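Local coordinates for oligopeptide-binding protein appA (Bacillus subtilis, PDB 1XOC) that captures peptides of four residues and more outside the cell membrane for an ABC permease that can replace the Opp system in sporulation and genetic competence, at residues N36-T41 / S108-K113; S40-S45 / A400-M405; D429-S434 / Y483-Y488. All blocks are in the same frame, centred on the assembly; numbering follows the deposited sequence. Where two conformers were deposited one is given.

Contact 1 (N36-T41 / S108-K113)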
ATOM      1  N   ASN A  36      -0.725 -10.159   9.670  1.00 29.21           N
ATOM      2  CA  ASN A  36      -1.833  -9.762  10.517  1.00 29.18           C
ATOM      3  C   ASN A  36      -2.326  -8.383  10.089  1.00 28.51           C
ATOM      4  O   ASN A  36      -1.648  -7.399  10.234  1.00 28.23           O
ATOM      5  CB  ASN A  36      -1.417  -9.728  11.990  1.00 28.99           C
ATOM      6  CG  ASN A  36      -2.592  -9.590  12.935  1.00 30.56           C
ATOM      7  OD1 ASN A  36      -3.587  -8.911  12.606  1.00 30.24           O
ATOM      8  ND2 ASN A  36      -2.508 -10.230  14.117  1.00 28.70           N
ATOM      9  N   SER A  37      -3.508  -8.323   9.479  1.00 29.92           N
ATOM     10  CA  SER A  37      -3.973  -7.088   8.894  1.00 30.66           C
ATOM     11  C   SER A  37      -4.176  -5.944   9.903  1.00 29.12           C
ATOM     12  O   SER A  37      -4.222  -4.773   9.512  1.00 29.94           O
ATOM     13  CB  SER A  37      -5.243  -7.346   8.112  1.00 32.87           C
ATOM     14  OG  SER A  37      -6.288  -7.623   8.992  0.50 35.84           O
ATOM     15  N   LEU A  38      -4.288  -6.271  11.190  1.00 28.92           N
ATOM     16  CA  LEU A  38      -4.450  -5.237  12.213  1.00 29.36           C
ATOM     17  C   LEU A  38      -3.143  -4.466  12.477  1.00 29.45           C
ATOM     18  O   LEU A  38      -3.171  -3.395  13.088  1.00 30.44           O
ATOM     19  CB  LEU A  38      -5.004  -5.824  13.509  1.00 29.64           C
ATOM     20  CG  LEU A  38      -6.342  -6.569  13.411  1.00 31.82           C
ATOM     21  CD1 LEU A  38      -6.674  -7.257  14.736  1.00 32.34           C
ATOM     22  CD2 LEU A  38      -7.390  -5.569  12.988  1.00 33.74           C
ATOM     23  N   TYR A  39      -1.986  -4.985  12.041  1.00 28.83           N
ATOM     24  CA  TYR A  39      -0.714  -4.385  12.311  1.00 29.28           C
ATOM     25  C   TYR A  39       0.132  -4.051  11.094  1.00 28.60           C
ATOM     26  O   TYR A  39       0.929  -3.122  11.147  1.00 31.45           O
ATOM     27  CB  TYR A  39       0.079  -5.301  13.263  1.00 27.95           C
ATOM     28  CG  TYR A  39      -0.662  -5.463  14.576  1.00 29.07           C
ATOM     29  CD1 TYR A  39      -1.387  -6.608  14.870  1.00 27.66           C
ATOM     30  CD2 TYR A  39      -0.694  -4.431  15.497  1.00 27.46           C
ATOM     31  CE1 TYR A  39      -2.100  -6.706  16.071  1.00 28.93           C
ATOM     32  CE2 TYR A  39      -1.386  -4.524  16.678  1.00 28.05           C
ATOM     33  CZ  TYR A  39      -2.106  -5.664  16.966  1.00 27.29           C
ATOM     34  OH  TYR A  39      -2.797  -5.715  18.182  1.00 29.74           O
ATOM     35  N   SER A  40       0.034  -4.823  10.034  1.00 27.26           N
ATOM     36  CA  SER A  40       0.847  -4.578   8.876  1.00 28.33           C
ATOM     37  C   SER A  40       0.499  -3.273   8.180  1.00 29.53           C
ATOM     38  O   SER A  40      -0.670  -2.861   8.160  1.00 29.54           O
ATOM     39  CB  SER A  40       0.790  -5.733   7.898  1.00 28.17           C
ATOM     40  OG  SER A  40      -0.521  -5.923   7.422  1.00 29.55           O
ATOM     41  N   THR A  41       1.519  -2.649   7.592  1.00 28.82           N
ATOM     42  CA  THR A  41       1.306  -1.416   6.822  1.00 29.36           C
ATOM     43  C   THR A  41       1.823  -1.516   5.383  1.00 30.20           C
ATOM     44  O   THR A  41       1.713  -0.537   4.639  1.00 31.36           O
ATOM     45  CB  THR A  41       1.864  -0.157   7.511  1.00 29.82           C
ATOM     46  OG1 THR A  41       3.280  -0.315   7.698  1.00 29.41           O
ATOM     47  CG2 THR A  41       1.220   0.089   8.884  1.00 29.57           C
ATOM     48  N   SER A 108     -12.899  -6.405  17.246  1.00 28.15           N
ATOM     49  CA  SER A 108     -12.880  -5.769  18.562  1.00 28.69           C
ATOM     50  C   SER A 108     -11.474  -5.341  18.997  1.00 28.63           C
ATOM     51  O   SER A 108     -11.334  -4.430  19.817  1.00 30.02           O
ATOM     52  CB  SER A 108     -13.469  -6.703  19.624  1.00 29.34           C
ATOM     53  OG  SER A 108     -14.869  -6.838  19.385  1.00 32.42           O
ATOM     54  N   VAL A 109     -10.458  -5.985  18.435  1.00 28.53           N
ATOM     55  CA  VAL A 109      -9.050  -5.708  18.859  1.00 28.17           C
ATOM     56  C   VAL A 109      -8.704  -4.219  18.667  1.00 28.66           C
ATOM     57  O   VAL A 109      -8.240  -3.579  19.595  1.00 28.08           O
ATOM     58  CB  VAL A 109      -8.050  -6.613  18.139  1.00 28.82           C
ATOM     59  CG1 VAL A 109      -6.606  -6.100  18.322  1.00 30.14           C
ATOM     60  CG2 VAL A 109      -8.162  -8.047  18.708  1.00 27.85           C
ATOM     61  N   PRO A 110      -8.921  -3.655  17.461  1.00 29.51           N
ATOM     62  CA  PRO A 110      -8.584  -2.213  17.292  1.00 29.89           C
ATOM     63  C   PRO A 110      -9.488  -1.227  18.052  1.00 31.14           C
ATOM     64  O   PRO A 110      -9.219  -0.029  18.055  1.00 31.34           O
ATOM     65  CB  PRO A 110      -8.695  -1.984  15.791  1.00 29.91           C
ATOM     66  CG  PRO A 110      -9.503  -3.108  15.279  1.00 31.88           C
ATOM     67  CD  PRO A 110      -9.372  -4.271  16.197  1.00 29.23           C
ATOM     68  N   LEU A 111     -10.546  -1.720  18.691  1.00 30.99           N
ATOM     69  CA  LEU A 111     -11.396  -0.874  19.542  1.00 31.89           C
ATOM     70  C   LEU A 111     -10.912  -0.813  20.988  1.00 32.06           C
ATOM     71  O   LEU A 111     -11.413  -0.003  21.782  1.00 32.04           O
ATOM     72  CB  LEU A 111     -12.844  -1.376  19.494  1.00 32.76           C
ATOM     73  CG  LEU A 111     -13.737  -0.979  18.309  1.00 37.51           C
ATOM     74  CD1 LEU A 111     -13.014  -0.815  17.019  1.00 40.68           C
ATOM     75  CD2 LEU A 111     -14.915  -1.911  18.211  1.00 35.42           C
ATOM     76  N   SER A 112      -9.927  -1.652  21.325  1.00 31.40           N
ATOM     77  CA  SER A 112      -9.362  -1.681  22.675  1.00 32.11           C
ATOM     78  C   SER A 112      -8.462  -0.491  22.946  1.00 31.88           C
ATOM     79  O   SER A 112      -7.725  -0.055  22.068  1.00 30.80           O
ATOM     80  CB  SER A 112      -8.518  -2.946  22.836  1.00 31.84           C
ATOM     81  OG  SER A 112      -7.798  -2.952  24.069  1.00 32.24           O
ATOM     82  N   LYS A 113      -8.497   0.011  24.175  1.00 33.21           N
ATOM     83  CA  LYS A 113      -7.552   1.047  24.584  1.00 34.29           C
ATOM     84  C   LYS A 113      -6.098   0.565  24.507  1.00 34.07           C
ATOM     85  O   LYS A 113      -5.164   1.390  24.519  1.00 34.59           O
ATOM     86  CB  LYS A 113      -7.854   1.500  26.022  1.00 35.79           C
ATOM     87  CG  LYS A 113      -7.468   0.434  27.087  1.00 37.66           C
ATOM     88  CD  LYS A 113      -8.162   0.642  28.422  1.00 39.14           C
ATOM     89  CE  LYS A 113      -7.914  -0.567  29.363  1.00 42.46           C
ATOM     90  NZ  LYS A 113      -6.454  -0.898  29.544  1.00 46.11           N
TER
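Leu38 reaches Val109 and Pro110 because its CG stands anti to its own carbonyl carbon (chi1 -57°) and the chain then runs on extended to CD1 (chi2 172°), which splits the two methyls between two neighbours. CD1 settles on Val109, 3.7 Å from CB of that residue and slightly farther from its CG1. The other branch, CD2, meets the ring of Pro110, lying 4.0 Å from Pro110 CG and just as far from Pro110 CD, with the leucine side chain crossing the proline at roughly a right angle. Tyr39 adds a smaller touch with the hydroxyl at the end of its side chain. With chi1 at 166°, Val109 CG1 is anti to the backbone N, and there it lies 3.8 Å from both Leu38 CD1 and Tyr39 OH.

The loop that presents these two side chains is shaped by an Asx turn. Asn36 OD1 accepts from Leu38 N at 3.1 Å, while Asn36 O takes hydrogen bonds from both Tyr39 N and Ser40 N. The side chain and the carbonyl of Asn36 together hold the bend from which Leu38 projects toward Val109 and Pro110. Across from it, Val109 and Pro110 belong to a 3-10 segment, 109-111, that extends helix 100-108. No hydrogen bond crosses between the loop leading to helix 43-52 and this helix tail; apart from the phenol oxygen of Tyr39, the packing is apolar. Tyr123 lies against both Leu38 and Pro110, and Tyr115 OH is hydrogen-bonded to Leu38 O.

Contact 2 (S40-S45 / A400-M405)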
ATOM      1  N   SER A  40       0.034  -4.823  10.034  1.00 27.26           N
ATOM      2  CA  SER A  40       0.847  -4.578   8.876  1.00 28.33           C
ATOM      3  C   SER A  40       0.499  -3.273   8.180  1.00 29.53           C
ATOM      4  O   SER A  40      -0.670  -2.861   8.160  1.00 29.54           O
ATOM      5  CB  SER A  40       0.790  -5.733   7.898  1.00 28.17           C
ATOM      6  OG  SER A  40      -0.521  -5.923   7.422  1.00 29.55           O
ATOM      7  N   THR A  41       1.519  -2.649   7.592  1.00 28.82           N
ATOM      8  CA  THR A  41       1.306  -1.416   6.822  1.00 29.36           C
ATOM      9  C   THR A  41       1.823  -1.516   5.383  1.00 30.20           C
ATOM     10  O   THR A  41       1.713  -0.537   4.639  1.00 31.36           O
ATOM     11  CB  THR A  41       1.864  -0.157   7.511  1.00 29.82           C
ATOM     12  OG1 THR A  41       3.280  -0.315   7.698  1.00 29.41           O
ATOM     13  CG2 THR A  41       1.220   0.089   8.884  1.00 29.57           C
ATOM     14  N   ASP A  42       2.387  -2.668   5.009  1.00 29.70           N
ATOM     15  CA  ASP A  42       3.155  -2.794   3.756  1.00 29.81           C
ATOM     16  C   ASP A  42       2.605  -3.865   2.834  1.00 29.60           C
ATOM     17  O   ASP A  42       2.042  -4.869   3.286  1.00 29.27           O
ATOM     18  CB  ASP A  42       4.649  -3.007   4.039  1.00 30.17           C
ATOM     19  CG  ASP A  42       4.971  -4.396   4.515  1.00 29.43           C
ATOM     20  OD1 ASP A  42       5.489  -5.179   3.687  1.00 28.37           O
ATOM     21  OD2 ASP A  42       4.683  -4.727   5.684  1.00 33.59           O
ATOM     22  N   ASP A  43       2.791  -3.686   1.542  1.00 29.45           N
ATOM     23  CA  ASP A  43       2.202  -4.581   0.572  1.00 30.79           C
ATOM     24  C   ASP A  43       2.758  -6.003   0.579  1.00 31.21           C
ATOM     25  O   ASP A  43       2.073  -6.947   0.257  1.00 31.27           O
ATOM     26  CB  ASP A  43       2.353  -4.019  -0.816  1.00 32.54           C
ATOM     27  CG  ASP A  43       1.133  -4.290  -1.662  1.00 40.03           C
ATOM     28  OD1 ASP A  43      -0.011  -4.047  -1.182  1.00 48.39           O
ATOM     29  OD2 ASP A  43       1.314  -4.765  -2.802  1.00 47.90           O
ATOM     30  N   ALA A  44       4.004  -6.179   0.969  1.00 30.59           N
ATOM     31  CA  ALA A  44       4.574  -7.515   1.000  1.00 30.07           C
ATOM     32  C   ALA A  44       3.870  -8.355   2.062  1.00 29.44           C
ATOM     33  O   ALA A  44       3.533  -9.529   1.842  1.00 30.67           O
ATOM     34  CB  ALA A  44       6.065  -7.432   1.268  1.00 29.97           C
ATOM     35  N   SER A  45       3.684  -7.780   3.248  1.00 29.30           N
ATOM     36  CA  SER A  45       2.892  -8.433   4.305  1.00 28.17           C
ATOM     37  C   SER A  45       1.497  -8.714   3.803  1.00 28.98           C
ATOM     38  O   SER A  45       0.995  -9.810   3.972  1.00 29.54           O
ATOM     39  CB  SER A  45       2.885  -7.595   5.589  1.00 28.25           C
ATOM     40  OG  SER A  45       4.226  -7.350   6.094  1.00 28.91           O
ATOM     41  N   ALA A 400      13.050  -2.787   7.219  1.00 28.12           N
ATOM     42  CA  ALA A 400      13.598  -1.756   8.058  1.00 28.13           C
ATOM     43  C   ALA A 400      13.104  -0.370   7.718  1.00 27.71           C
ATOM     44  O   ALA A 400      12.865   0.420   8.611  1.00 27.98           O
ATOM     45  CB  ALA A 400      15.098  -1.793   7.975  1.00 28.36           C
ATOM     46  N   LEU A 401      13.006  -0.049   6.430  1.00 27.26           N
ATOM     47  CA  LEU A 401      12.530   1.249   6.008  1.00 27.31           C
ATOM     48  C   LEU A 401      11.049   1.458   6.418  1.00 26.88           C
ATOM     49  O   LEU A 401      10.697   2.524   6.879  1.00 27.07           O
ATOM     50  CB  LEU A 401      12.629   1.372   4.488  1.00 27.40           C
ATOM     51  CG  LEU A 401      12.347   2.746   3.945  1.00 29.76           C
ATOM     52  CD1 LEU A 401      13.172   3.790   4.622  1.00 31.35           C
ATOM     53  CD2 LEU A 401      12.566   2.790   2.420  1.00 32.85           C
ATOM     54  N   VAL A 402      10.227   0.412   6.307  1.00 27.89           N
ATOM     55  CA  VAL A 402       8.863   0.464   6.778  1.00 29.47           C
ATOM     56  C   VAL A 402       8.830   0.769   8.260  1.00 29.99           C
ATOM     57  O   VAL A 402       7.997   1.551   8.703  1.00 31.85           O
ATOM     58  CB  VAL A 402       8.134  -0.876   6.481  1.00 28.97           C
ATOM     59  CG1 VAL A 402       6.762  -0.943   7.172  1.00 31.50           C
ATOM     60  CG2 VAL A 402       7.969  -1.087   4.980  1.00 31.22           C
ATOM     61  N   GLU A 403       9.714   0.155   9.030  1.00 30.47           N
ATOM     62  CA  GLU A 403       9.753   0.388  10.460  1.00 30.25           C
ATOM     63  C   GLU A 403      10.177   1.815  10.769  1.00 29.15           C
ATOM     64  O   GLU A 403       9.641   2.447  11.663  1.00 30.15           O
ATOM     65  CB  GLU A 403      10.667  -0.636  11.129  1.00 30.95           C
ATOM     66  CG  GLU A 403      10.790  -0.460  12.630  1.00 32.46           C
ATOM     67  CD  GLU A 403      11.514  -1.605  13.281  1.00 34.98           C
ATOM     68  OE1 GLU A 403      11.662  -1.570  14.528  1.00 40.38           O
ATOM     69  OE2 GLU A 403      11.924  -2.549  12.557  1.00 41.69           O
ATOM     70  N   GLN A 404      11.129   2.317  10.007  1.00 29.02           N
ATOM     71  CA  GLN A 404      11.653   3.665  10.183  1.00 29.55           C
ATOM     72  C   GLN A 404      10.616   4.751   9.874  1.00 29.81           C
ATOM     73  O   GLN A 404      10.543   5.757  10.590  1.00 29.50           O
ATOM     74  CB  GLN A 404      12.863   3.857   9.274  1.00 29.17           C
ATOM     75  CG  GLN A 404      14.117   3.232   9.817  1.00 28.93           C
ATOM     76  CD  GLN A 404      15.241   3.081   8.812  1.00 31.34           C
ATOM     77  OE1 GLN A 404      15.330   3.790   7.819  1.00 32.24           O
ATOM     78  NE2 GLN A 404      16.131   2.151   9.096  1.00 34.82           N
ATOM     79  N   MET A 405       9.802   4.582   8.824  1.00 30.04           N
ATOM     80  CA  MET A 405       8.884   5.645   8.430  1.00 32.07           C
ATOM     81  C   MET A 405       7.685   5.725   9.370  1.00 31.44           C
ATOM     82  O   MET A 405       7.140   6.809   9.581  1.00 32.08           O
ATOM     83  CB  MET A 405       8.395   5.449   6.985  1.00 32.48           C
ATOM     84  CG  MET A 405       7.489   4.309   6.754  1.00 35.70           C
ATOM     85  SD  MET A 405       7.070   4.165   4.981  1.00 38.64           S
ATOM     86  CE  MET A 405       8.622   3.664   4.344  1.00 36.53           C
TER
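Val402 turns its two methyls to two successive residues of segment 40-45, CG1 to Thr41 and CG2 to Asp42. The Val402 and Thr41 side chains lie antiparallel, alongside one another, with Val402 CG1 coming within 3.6 Å of Thr41 OG1. This is a van der Waals approach of a methyl to a hydroxyl; the same oxygen has a weak hydrogen bond from Asn406 ND2. Val402 CG2 meets Asp42 at the root of its side chain, 3.9 Å from CB, while the carboxylate turns to the N-H groups of Ala44 and Ser45 at the start of the helix.

With chi1 at 75°, Asp42 CG lies between N and the carbonyl carbon, and the carboxylate folds over the residues ahead. Ser45 N reaches Asp42 OD1 at 3.2 Å from well above the carboxylate plane, 52° out of it, and Ala44 N adds a weak bond to the same oxygen. Ser45 OG donates to Asp42 OD2 at 2.7 Å on the syn side. Trp398 NE1 also donates to OD1, a polar link from the helix that carries Val402; so many donors would probably favour the charged form of this buried acid. The arrangement is an N-cap: Asp42 closes the start of helix 43-52 beside helix 398-405, in the peptide-binding site, where Thr41 and Asp43 make backbone hydrogen bonds to the bound peptide.

Contact 3 (D429-S434 / Y483-Y488)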
ATOM      1  N   ASP A 429      -6.914   8.927   5.563  1.00 31.19           N
ATOM      2  CA  ASP A 429      -5.987   8.009   6.220  1.00 32.03           C
ATOM      3  C   ASP A 429      -4.549   8.489   6.115  1.00 31.85           C
ATOM      4  O   ASP A 429      -3.739   8.217   6.997  1.00 30.75           O
ATOM      5  CB  ASP A 429      -6.104   6.575   5.632  1.00 33.22           C
ATOM      6  CG  ASP A 429      -7.380   5.852   6.049  1.00 38.89           C
ATOM      7  OD1 ASP A 429      -8.128   6.384   6.900  1.00 44.76           O
ATOM      8  OD2 ASP A 429      -7.642   4.707   5.540  1.00 47.86           O
ATOM      9  N   ILE A 430      -4.236   9.184   5.030  1.00 31.29           N
ATOM     10  CA  ILE A 430      -2.870   9.582   4.712  1.00 31.66           C
ATOM     11  C   ILE A 430      -2.572  11.053   5.034  1.00 31.10           C
ATOM     12  O   ILE A 430      -1.457  11.371   5.419  1.00 29.72           O
ATOM     13  CB  ILE A 430      -2.573   9.279   3.208  1.00 32.62           C
ATOM     14  CG1 ILE A 430      -2.592   7.747   2.976  1.00 34.93           C
ATOM     15  CG2 ILE A 430      -1.254   9.870   2.783  1.00 33.05           C
ATOM     16  CD1 ILE A 430      -2.505   7.353   1.483  1.00 36.73           C
ATOM     17  N   PHE A 431      -3.549  11.933   4.885  1.00 29.22           N
ATOM     18  CA  PHE A 431      -3.316  13.391   4.991  1.00 29.85           C
ATOM     19  C   PHE A 431      -4.019  14.134   6.122  1.00 29.64           C
ATOM     20  O   PHE A 431      -3.689  15.301   6.405  1.00 29.87           O
ATOM     21  CB  PHE A 431      -3.628  14.076   3.662  1.00 30.46           C
ATOM     22  CG  PHE A 431      -2.742  13.634   2.510  1.00 29.78           C
ATOM     23  CD1 PHE A 431      -1.387  13.925   2.494  1.00 31.09           C
ATOM     24  CD2 PHE A 431      -3.268  12.919   1.449  1.00 32.70           C
ATOM     25  CE1 PHE A 431      -0.586  13.511   1.424  1.00 31.51           C
ATOM     26  CE2 PHE A 431      -2.450  12.494   0.394  1.00 32.82           C
ATOM     27  CZ  PHE A 431      -1.113  12.826   0.392  1.00 31.95           C
ATOM     28  N   HIS A 432      -5.007  13.528   6.774  1.00 29.29           N
ATOM     29  CA  HIS A 432      -5.622  14.202   7.926  1.00 28.66           C
ATOM     30  C   HIS A 432      -4.610  14.258   9.098  1.00 28.69           C
ATOM     31  O   HIS A 432      -3.919  13.295   9.377  1.00 28.40           O
ATOM     32  CB  HIS A 432      -6.920  13.514   8.324  1.00 28.81           C
ATOM     33  CG  HIS A 432      -7.741  14.319   9.272  1.00 27.74           C
ATOM     34  ND1 HIS A 432      -8.841  15.058   8.880  1.00 30.11           N
ATOM     35  CD2 HIS A 432      -7.634  14.494  10.604  1.00 26.96           C
ATOM     36  CE1 HIS A 432      -9.359  15.655   9.934  1.00 28.91           C
ATOM     37  NE2 HIS A 432      -8.641  15.343  10.993  1.00 29.03           N
ATOM     38  N   SER A 433      -4.494  15.403   9.758  1.00 28.89           N
ATOM     39  CA  SER A 433      -3.482  15.572  10.812  1.00 28.54           C
ATOM     40  C   SER A 433      -3.666  14.666  12.025  1.00 28.41           C
ATOM     41  O   SER A 433      -2.726  14.437  12.794  1.00 29.03           O
ATOM     42  CB  SER A 433      -3.429  17.030  11.266  1.00 29.11           C
ATOM     43  OG  SER A 433      -4.610  17.426  11.899  1.00 29.80           O
ATOM     44  N   SER A 434      -4.881  14.182  12.231  1.00 28.02           N
ATOM     45  CA  SER A 434      -5.172  13.205  13.286  1.00 27.61           C
ATOM     46  C   SER A 434      -4.428  11.882  13.076  1.00 27.95           C
ATOM     47  O   SER A 434      -4.332  11.086  14.026  1.00 28.99           O
ATOM     48  CB  SER A 434      -6.681  12.926  13.384  1.00 28.06           C
ATOM     49  OG  SER A 434      -7.162  12.159  12.291  1.00 27.58           O
ATOM     50  N   TYR A 483       3.840  16.074  -0.448  1.00 31.00           N
ATOM     51  CA  TYR A 483       4.709  15.237  -1.255  1.00 30.96           C
ATOM     52  C   TYR A 483       5.022  15.977  -2.554  1.00 30.39           C
ATOM     53  O   TYR A 483       4.247  16.838  -2.981  1.00 31.29           O
ATOM     54  CB  TYR A 483       4.004  13.951  -1.715  1.00 31.90           C
ATOM     55  CG  TYR A 483       3.436  12.981  -0.694  1.00 31.56           C
ATOM     56  CD1 TYR A 483       3.823  12.963   0.632  1.00 30.61           C
ATOM     57  CD2 TYR A 483       2.489  12.034  -1.096  1.00 30.38           C
ATOM     58  CE1 TYR A 483       3.310  12.019   1.524  1.00 31.62           C
ATOM     59  CE2 TYR A 483       1.967  11.083  -0.205  1.00 31.28           C
ATOM     60  CZ  TYR A 483       2.377  11.070   1.084  1.00 32.09           C
ATOM     61  OH  TYR A 483       1.832  10.131   1.936  1.00 33.06           O
ATOM     62  N   THR A 484       6.136  15.594  -3.183  1.00 29.87           N
ATOM     63  CA  THR A 484       6.316  15.759  -4.610  1.00 29.02           C
ATOM     64  C   THR A 484       5.776  14.497  -5.263  1.00 29.59           C
ATOM     65  O   THR A 484       6.320  13.403  -5.094  1.00 30.26           O
ATOM     66  CB  THR A 484       7.797  16.009  -4.999  1.00 28.67           C
ATOM     67  OG1 THR A 484       8.201  17.247  -4.434  1.00 30.26           O
ATOM     68  CG2 THR A 484       7.974  16.081  -6.440  1.00 30.19           C
ATOM     69  N   PHE A 485       4.699  14.640  -6.010  1.00 29.53           N
ATOM     70  CA  PHE A 485       4.118  13.507  -6.681  1.00 28.98           C
ATOM     71  C   PHE A 485       4.977  13.216  -7.895  1.00 29.17           C
ATOM     72  O   PHE A 485       5.323  14.131  -8.629  1.00 29.43           O
ATOM     73  CB  PHE A 485       2.653  13.811  -7.046  1.00 29.97           C
ATOM     74  CG  PHE A 485       1.790  14.020  -5.841  1.00 29.68           C
ATOM     75  CD1 PHE A 485       1.546  15.311  -5.362  1.00 32.94           C
ATOM     76  CD2 PHE A 485       1.277  12.944  -5.145  1.00 32.34           C
ATOM     77  CE1 PHE A 485       0.790  15.512  -4.207  1.00 31.88           C
ATOM     78  CE2 PHE A 485       0.527  13.137  -4.007  1.00 32.23           C
ATOM     79  CZ  PHE A 485       0.275  14.420  -3.538  1.00 31.23           C
ATOM     80  N   LEU A 486       5.355  11.951  -8.110  1.00 29.40           N
ATOM     81  CA  LEU A 486       6.284  11.613  -9.186  1.00 29.19           C
ATOM     82  C   LEU A 486       5.588  10.991 -10.393  1.00 29.50           C
ATOM     83  O   LEU A 486       5.597  11.579 -11.463  1.00 30.47           O
ATOM     84  CB  LEU A 486       7.453  10.746  -8.669  1.00 29.54           C
ATOM     85  CG  LEU A 486       8.470  11.395  -7.694  1.00 30.95           C
ATOM     86  CD1 LEU A 486       9.437  10.315  -7.223  1.00 32.35           C
ATOM     87  CD2 LEU A 486       9.191  12.595  -8.285  1.00 30.75           C
ATOM     88  N   TYR A 487       5.000   9.809 -10.247  1.00 30.12           N
ATOM     89  CA  TYR A 487       4.332   9.168 -11.369  1.00 29.67           C
ATOM     90  C   TYR A 487       3.309   8.110 -10.969  1.00 28.63           C
ATOM     91  O   TYR A 487       3.303   7.628  -9.853  1.00 27.80           O
ATOM     92  CB  TYR A 487       5.330   8.563 -12.352  1.00 31.14           C
ATOM     93  CG  TYR A 487       6.293   7.607 -11.712  1.00 33.30           C
ATOM     94  CD1 TYR A 487       7.428   8.075 -11.105  1.00 36.31           C
ATOM     95  CD2 TYR A 487       6.069   6.243 -11.714  1.00 36.54           C
ATOM     96  CE1 TYR A 487       8.302   7.240 -10.509  1.00 36.79           C
ATOM     97  CE2 TYR A 487       6.968   5.382 -11.111  1.00 35.76           C
ATOM     98  CZ  TYR A 487       8.083   5.903 -10.511  1.00 35.09           C
ATOM     99  OH  TYR A 487       9.012   5.100  -9.897  1.00 39.96           O
ATOM    100  N   TYR A 488       2.451   7.763 -11.919  1.00 28.52           N
ATOM    101  CA  TYR A 488       1.556   6.607 -11.799  1.00 28.03           C
ATOM    102  C   TYR A 488       2.175   5.418 -12.521  1.00 28.16           C
ATOM    103  O   TYR A 488       2.328   5.452 -13.744  1.00 29.18           O
ATOM    104  CB  TYR A 488       0.199   6.931 -12.433  1.00 27.82           C
ATOM    105  CG  TYR A 488      -0.445   8.162 -11.851  1.00 27.06           C
ATOM    106  CD1 TYR A 488      -0.775   8.230 -10.510  1.00 28.49           C
ATOM    107  CD2 TYR A 488      -0.781   9.243 -12.659  1.00 26.00           C
ATOM    108  CE1 TYR A 488      -1.362   9.372  -9.965  1.00 26.91           C
ATOM    109  CE2 TYR A 488      -1.380  10.385 -12.131  1.00 27.58           C
ATOM    110  CZ  TYR A 488      -1.667  10.442 -10.786  1.00 27.92           C
ATOM    111  OH  TYR A 488      -2.251  11.589 -10.272  1.00 30.17           O
TER
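Tyr483 OH is hydrogen-bonded to Trp419 NE1, and it also has Ile430 CG2 pressed against it at 3.2 Å. The bond to the tryptophan fixes the phenol's far end, while the methyl comes in against it with the two side chains crossing at about a right angle. A short helix, 428-431, here packs on the start of strand 483-496, in the nine-stranded mixed sheet of the solute-binding-protein fold, and Ile430 also packs on a polar side chain of the bound peptide. Farther along, the strand carries a classic beta bulge, Leu486 and Tyr487 sharing Val267 as their partner on strand 265-271.

The same Ile430 CG2 lies over the centre of the Phe431 ring, 3.6 Å above its plane, so this one methyl fills the corner between its neighbour's ring and the tyrosine hydroxyl. The first side-chain bond of Phe431 points neither toward the strand nor away from it, yet the far end of the ring comes close. Its CE1 stands over one face of the Tyr483 ring, and its CZ comes to 3.6 Å from Tyr483 CE2. The two planes meet obliquely at 55°, with centroids 5.1 Å apart. Tyr268 stacks on Tyr483, enlarging the aromatic group. Phe485 joins from within the strand, with Tyr483 CB 4.1 Å above the centre of its ring; at the edge of that ring, near its plane, Phe485 CZ meets Phe431 CZ at 4.5 Å.

In the fold
Contacts 1 and 2 both use the loop at Ser40 and Thr41, with centres about 15 Å apart; contact 3 comes later in the chain than the other two and lies about 16 Å from contact 2 and 23 Å from contact 1, centre to centre. Contact 2 spans some 355 residues, bringing the start of helix 43-52 against helix 398-405. That helix packs on strand 414-420, part of the same nine-stranded sheet as strand 483-496 of contact 3. Contacts 2 and 3 each have residues on the bound peptide; contact 1 touches it only through the shared Thr41. As in other peptide-binding proteins of this family, chain-distant parts together probably enclose the ligand between lobes.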